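VgrG protein (Vibrio cholerae, PDB 4DTH) binds ATP and magnesium through its actin cross-linking domain, a toxin module that probably joins G-actin monomers covalently at the expense of ATP. Local coordinates at residues 56-69 and 81-94. Sequence-based numbering, arbitrary orientation.
With ATP (adenosine-5'-triphosphate), chain B.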
# COMPACT_ATOMS: atom_id res chain seq x y z
N ALA A 56 19.12 0.80 -2.62
CA ALA A 56 18.17 0.86 -1.50
C ALA A 56 17.23 -0.35 -1.55
O ALA A 56 16.61 -0.61 -2.59
CB ALA A 56 17.39 2.17 -1.56
N LEU A 57 17.17 -1.13 -0.45
CA LEU A 57 16.36 -2.35 -0.39
C LEU A 57 15.04 -2.18 0.35
O LEU A 57 14.00 -2.61 -0.15
CB LEU A 57 17.18 -3.51 0.20
CG LEU A 57 18.50 -3.83 -0.53
CD1 LEU A 57 19.34 -4.80 0.28
CD2 LEU A 57 18.25 -4.38 -1.96
N PHE A 58 15.07 -1.55 1.52
CA PHE A 58 13.85 -1.29 2.29
C PHE A 58 14.00 -0.17 3.29
O PHE A 58 15.11 0.16 3.72
CB PHE A 58 13.30 -2.57 2.96
CG PHE A 58 14.19 -3.16 4.03
CD1 PHE A 58 14.10 -2.73 5.35
CD2 PHE A 58 15.08 -4.18 3.73
CE1 PHE A 58 14.92 -3.28 6.34
CE2 PHE A 58 15.89 -4.75 4.72
CZ PHE A 58 15.79 -4.30 6.03
N MET A 59 12.87 0.40 3.69
CA MET A 59 12.84 1.48 4.67
C MET A 59 12.49 0.93 6.04
O MET A 59 11.73 -0.03 6.16
CB MET A 59 11.77 2.52 4.28
CG MET A 59 12.06 3.25 2.99
SD MET A 59 10.63 4.28 2.62
CE MET A 59 11.13 5.03 1.12
N LEU A 60 12.99 1.59 7.09
CA LEU A 60 12.63 1.28 8.47
C LEU A 60 11.60 2.34 8.85
O LEU A 60 11.89 3.54 8.78
CB LEU A 60 13.86 1.37 9.39
CG LEU A 60 14.71 0.10 9.47
CD1 LEU A 60 15.63 -0.02 8.28
CD2 LEU A 60 15.53 0.11 10.72
N THR A 61 10.38 1.90 9.18
CA THR A 61 9.31 2.84 9.49
C THR A 61 8.60 2.52 10.80
O THR A 61 8.58 1.36 11.22
CB THR A 61 8.25 2.90 8.35
OG1 THR A 61 7.46 1.70 8.35
CG2 THR A 61 8.85 3.12 6.95
N LYS A 62 7.95 3.53 11.38
CA LYS A 62 7.04 3.33 12.50
C LYS A 62 5.70 2.97 11.84
O LYS A 62 5.41 3.41 10.72
CB LYS A 62 6.93 4.57 13.41
CG LYS A 62 6.51 5.88 12.72
CD LYS A 62 6.13 6.94 13.76
CE LYS A 62 5.94 8.29 13.12
NZ LYS A 62 5.37 9.29 14.07
N ASP A 63 4.90 2.16 12.52
CA ASP A 63 3.64 1.72 11.93
C ASP A 63 2.46 1.96 12.87
O ASP A 63 1.88 3.05 12.85
CB ASP A 63 3.77 0.25 11.48
CG ASP A 63 2.60 -0.40 10.75
OD1 ASP A 63 1.71 0.34 10.27
OD2 ASP A 63 2.59 -1.64 10.64
N MET A 64 2.10 0.97 13.71
CA MET A 64 0.96 1.06 14.61
C MET A 64 1.33 1.75 15.90
O MET A 64 2.23 1.27 16.60
CB MET A 64 0.38 -0.33 14.92
CG MET A 64 0.04 -1.14 13.69
SD MET A 64 -1.20 -0.33 12.67
CE MET A 64 -1.29 -1.50 11.32
N ASN A 65 0.59 2.82 16.26
CA ASN A 65 0.82 3.53 17.52
C ASN A 65 0.44 2.62 18.70
O ASN A 65 -0.70 2.15 18.78
CB ASN A 65 0.03 4.85 17.57
CG ASN A 65 0.26 5.63 18.85
OD1 ASN A 65 -0.10 5.20 19.95
ND2 ASN A 65 0.89 6.79 18.75
N GLN A 66 1.40 2.37 19.62
CA GLN A 66 1.21 1.52 20.80
C GLN A 66 1.19 2.31 22.12
O GLN A 66 1.42 1.73 23.19
CB GLN A 66 2.25 0.38 20.86
CG GLN A 66 2.37 -0.48 19.60
CD GLN A 66 1.35 -1.60 19.54
OE1 GLN A 66 0.32 -1.49 18.87
NE2 GLN A 66 1.65 -2.73 20.18
N GLY A 67 0.93 3.61 22.04
CA GLY A 67 0.86 4.48 23.21
C GLY A 67 2.11 5.29 23.49
O GLY A 67 3.14 5.10 22.84
N SER A 68 2.02 6.21 24.45
CA SER A 68 3.14 7.08 24.83
C SER A 68 4.30 6.28 25.41
O SER A 68 4.10 5.24 26.05
CB SER A 68 2.67 8.17 25.79
OG SER A 68 1.79 9.05 25.12
N TYR A 69 5.51 6.73 25.11
CA TYR A 69 6.74 6.08 25.58
C TYR A 69 7.12 6.63 26.93
O TYR A 69 7.11 7.85 27.13
CB TYR A 69 7.88 6.31 24.57
CG TYR A 69 9.24 5.79 25.01
CD1 TYR A 69 9.48 4.42 25.10
CD2 TYR A 69 10.28 6.66 25.29
CE1 TYR A 69 10.74 3.93 25.46
CE2 TYR A 69 11.54 6.19 25.67
CZ TYR A 69 11.77 4.82 25.76
OH TYR A 69 13.01 4.34 26.11
N TYR A 81 12.71 12.66 26.66
CA TYR A 81 11.84 11.76 25.90
C TYR A 81 10.41 12.26 26.03
O TYR A 81 9.48 11.48 25.87
CB TYR A 81 11.97 10.30 26.38
CG TYR A 81 13.37 9.75 26.18
CD1 TYR A 81 13.79 9.30 24.94
CD2 TYR A 81 14.28 9.72 27.23
CE1 TYR A 81 15.08 8.82 24.74
CE2 TYR A 81 15.58 9.25 27.05
CZ TYR A 81 15.97 8.80 25.80
OH TYR A 81 17.25 8.33 25.62
N GLN A 82 10.23 13.57 26.32
CA GLN A 82 8.90 14.15 26.51
C GLN A 82 8.03 14.08 25.28
O GLN A 82 8.46 14.45 24.19
CB GLN A 82 8.95 15.56 27.12
CG GLN A 82 8.26 15.66 28.49
CD GLN A 82 8.82 14.71 29.52
OE1 GLN A 82 8.36 13.57 29.68
NE2 GLN A 82 9.82 15.15 30.27
N ASN A 83 6.80 13.57 25.48
CA ASN A 83 5.76 13.39 24.46
C ASN A 83 6.06 12.31 23.42
O ASN A 83 5.28 12.14 22.48
CB ASN A 83 5.32 14.72 23.84
CG ASN A 83 4.91 15.76 24.87
OD1 ASN A 83 4.28 15.47 25.89
ND2 ASN A 83 5.30 17.00 24.63
N TRP A 84 7.16 11.54 23.59
CA TRP A 84 7.52 10.46 22.67
C TRP A 84 6.45 9.38 22.65
O TRP A 84 5.83 9.09 23.67
CB TRP A 84 8.88 9.85 23.04
CG TRP A 84 10.07 10.64 22.59
CD1 TRP A 84 10.25 11.99 22.66
CD2 TRP A 84 11.31 10.09 22.11
NE1 TRP A 84 11.50 12.33 22.20
CE2 TRP A 84 12.18 11.18 21.87
CE3 TRP A 84 11.77 8.79 21.86
CZ2 TRP A 84 13.48 11.01 21.38
CZ3 TRP A 84 13.06 8.62 21.36
CH2 TRP A 84 13.89 9.72 21.12
N GLN A 85 6.24 8.81 21.46
CA GLN A 85 5.25 7.76 21.21
C GLN A 85 5.91 6.47 20.79
O GLN A 85 6.95 6.51 20.12
CB GLN A 85 4.29 8.20 20.09
CG GLN A 85 3.50 9.49 20.39
CD GLN A 85 2.50 9.28 21.48
OE1 GLN A 85 1.61 8.44 21.37
NE2 GLN A 85 2.61 10.04 22.56
N THR A 86 5.32 5.33 21.17
CA THR A 86 5.81 4.01 20.79
C THR A 86 5.01 3.50 19.58
O THR A 86 3.80 3.73 19.51
CB THR A 86 5.71 3.07 22.00
OG1 THR A 86 6.58 3.52 23.04
CG2 THR A 86 6.04 1.66 21.67
N HIS A 87 5.69 2.83 18.64
CA HIS A 87 5.06 2.26 17.46
C HIS A 87 5.66 0.91 17.15
O HIS A 87 6.82 0.67 17.49
CB HIS A 87 5.25 3.17 16.23
CG HIS A 87 4.71 4.56 16.38
ND1 HIS A 87 3.50 4.93 15.81
CD2 HIS A 87 5.25 5.65 16.97
CE1 HIS A 87 3.33 6.21 16.11
NE2 HIS A 87 4.36 6.68 16.80
N THR A 88 4.92 0.08 16.44
CA THR A 88 5.49 -1.16 15.91
C THR A 88 6.42 -0.72 14.75
O THR A 88 6.30 0.41 14.26
CB THR A 88 4.40 -2.13 15.42
OG1 THR A 88 3.63 -1.49 14.40
CG2 THR A 88 3.50 -2.61 16.56
N VAL A 89 7.34 -1.58 14.35
CA VAL A 89 8.27 -1.31 13.26
C VAL A 89 7.80 -2.08 12.04
O VAL A 89 7.53 -3.28 12.11
CB VAL A 89 9.73 -1.66 13.63
CG1 VAL A 89 10.64 -1.64 12.40
CG2 VAL A 89 10.27 -0.72 14.70
N GLU A 90 7.73 -1.38 10.90
CA GLU A 90 7.36 -2.01 9.65
C GLU A 90 8.48 -1.80 8.63
O GLU A 90 8.92 -0.67 8.43
CB GLU A 90 6.03 -1.46 9.14
CG GLU A 90 5.56 -2.14 7.86
CD GLU A 90 4.28 -1.54 7.31
OE1 GLU A 90 4.20 -0.30 7.22
OE2 GLU A 90 3.37 -2.32 6.95
N LEU A 91 8.92 -2.89 8.01
CA LEU A 91 9.95 -2.85 6.97
C LEU A 91 9.22 -2.77 5.64
O LEU A 91 8.36 -3.60 5.35
CB LEU A 91 10.90 -4.06 7.04
CG LEU A 91 11.54 -4.38 8.41
CD1 LEU A 91 12.57 -5.49 8.28
CD2 LEU A 91 12.18 -3.13 9.04
N VAL A 92 9.50 -1.70 4.88
CA VAL A 92 8.79 -1.39 3.62
C VAL A 92 9.80 -1.41 2.48
O VAL A 92 10.68 -0.56 2.42
CB VAL A 92 8.04 -0.03 3.72
CG1 VAL A 92 7.31 0.29 2.42
CG2 VAL A 92 7.06 -0.02 4.89
N SER A 93 9.69 -2.40 1.57
CA SER A 93 10.68 -2.49 0.50
C SER A 93 10.60 -1.36 -0.51
O SER A 93 9.53 -0.78 -0.71
CB SER A 93 10.59 -3.84 -0.21
OG SER A 93 9.47 -3.90 -1.08
N TYR A 94 11.74 -1.07 -1.15
CA TYR A 94 11.80 -0.19 -2.31
C TYR A 94 11.32 -1.13 -3.42
O TYR A 94 11.78 -2.28 -3.48
CB TYR A 94 13.23 0.30 -2.58
CG TYR A 94 13.60 1.44 -1.67
CD1 TYR A 94 14.07 1.21 -0.38
CD2 TYR A 94 13.41 2.76 -2.06
CE1 TYR A 94 14.38 2.26 0.48
CE2 TYR A 94 13.71 3.83 -1.21
CZ TYR A 94 14.20 3.57 0.06
OH TYR A 94 14.49 4.60 0.92
PG ATP B . -1.49 3.41 3.04
O1G ATP B . -2.08 2.10 2.63
O2G ATP B . -2.09 4.54 2.27
O3G ATP B . -1.68 3.67 4.51
PB ATP B . 1.27 4.22 2.82
O1B ATP B . 0.91 5.58 2.37
O2B ATP B . 1.73 4.30 4.25
O3B ATP B . 0.08 3.33 2.72
PA ATP B . 2.70 3.68 0.43
O1A ATP B . 1.61 4.43 -0.22
O2A ATP B . 4.00 4.43 0.18
O3A ATP B . 2.44 3.62 1.90
O5' ATP B . 2.74 2.20 -0.19
C5' ATP B . 3.90 1.42 0.15
C4' ATP B . 3.94 0.10 -0.59
O4' ATP B . 3.85 0.34 -2.03
C3' ATP B . 5.23 -0.68 -0.39
O3' ATP B . 5.02 -2.09 -0.38
C2' ATP B . 6.06 -0.24 -1.58
O2' ATP B . 7.16 -1.08 -1.87
C1' ATP B . 4.98 -0.26 -2.65
N9 ATP B . 5.29 0.44 -3.90
C8 ATP B . 5.61 1.76 -4.05
N7 ATP B . 5.81 2.11 -5.30
C5 ATP B . 5.62 0.94 -6.02
C6 ATP B . 5.68 0.63 -7.39
N6 ATP B . 5.96 1.52 -8.34
N1 ATP B . 5.41 -0.64 -7.76
C2 ATP B . 5.10 -1.54 -6.82
N3 ATP B . 5.02 -1.37 -5.50
C4 ATP B . 5.29 -0.10 -5.15
O HOH W 1 4.72 2.16 7.90
O HOH W 2 6.15 9.29 16.81
O HOH W 3 1.17 -0.43 7.30
O HOH W 4 8.62 10.09 27.77
O HOH W 5 5.58 10.19 26.19
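Lys-62 has CG between its backbone N and carbonyl carbon (chi1 56°) and is extended from there, which lays it along His-87. Its CD sits 3.5 Å above the centre of the imidazole ring of His-87, a CH-pi contact. Water 2 joins Lys-62 NZ to His-87 NE2, and NZ also bonds to Ser-42 O. Segments 56-69 and 81-94 pair as an antiparallel ladder broken by two beta bulges. Thr-61 and Glu-90 lie side by side and point the same way. Glu-90 O accepts from Thr-61 N and, at 2.8 Å, from Thr-61 OG1, which arrive from opposite faces of the carbonyl plane. The carboxylates of Asp-63 and Glu-90 stack, planes 10° apart, with like charges close: Asp-63 OD2 is 3.8 Å from Glu-90 OE2. Water 3 bridges them, and the magnesium ion bound by Glu-90 would probably ease their repulsion. Val-92 CG1 packs 3.6 Å from C3' of ATP, and Ser-93 O accepts from O2'. Ala-56 CB sits over the Tyr-94 ring face. Met-59 SD is oblique to that ring, a Met-aromatic contact. The edge of Tyr-69 meets the face of Tyr-81 in an offset edge-to-face pair, planes at 73°. Phe-58 lies beside Leu-91 and packs on helix 101-124. Strand 45-51 pairs with 56-68, while strands 24-30 and 34-38 pair with 85-97.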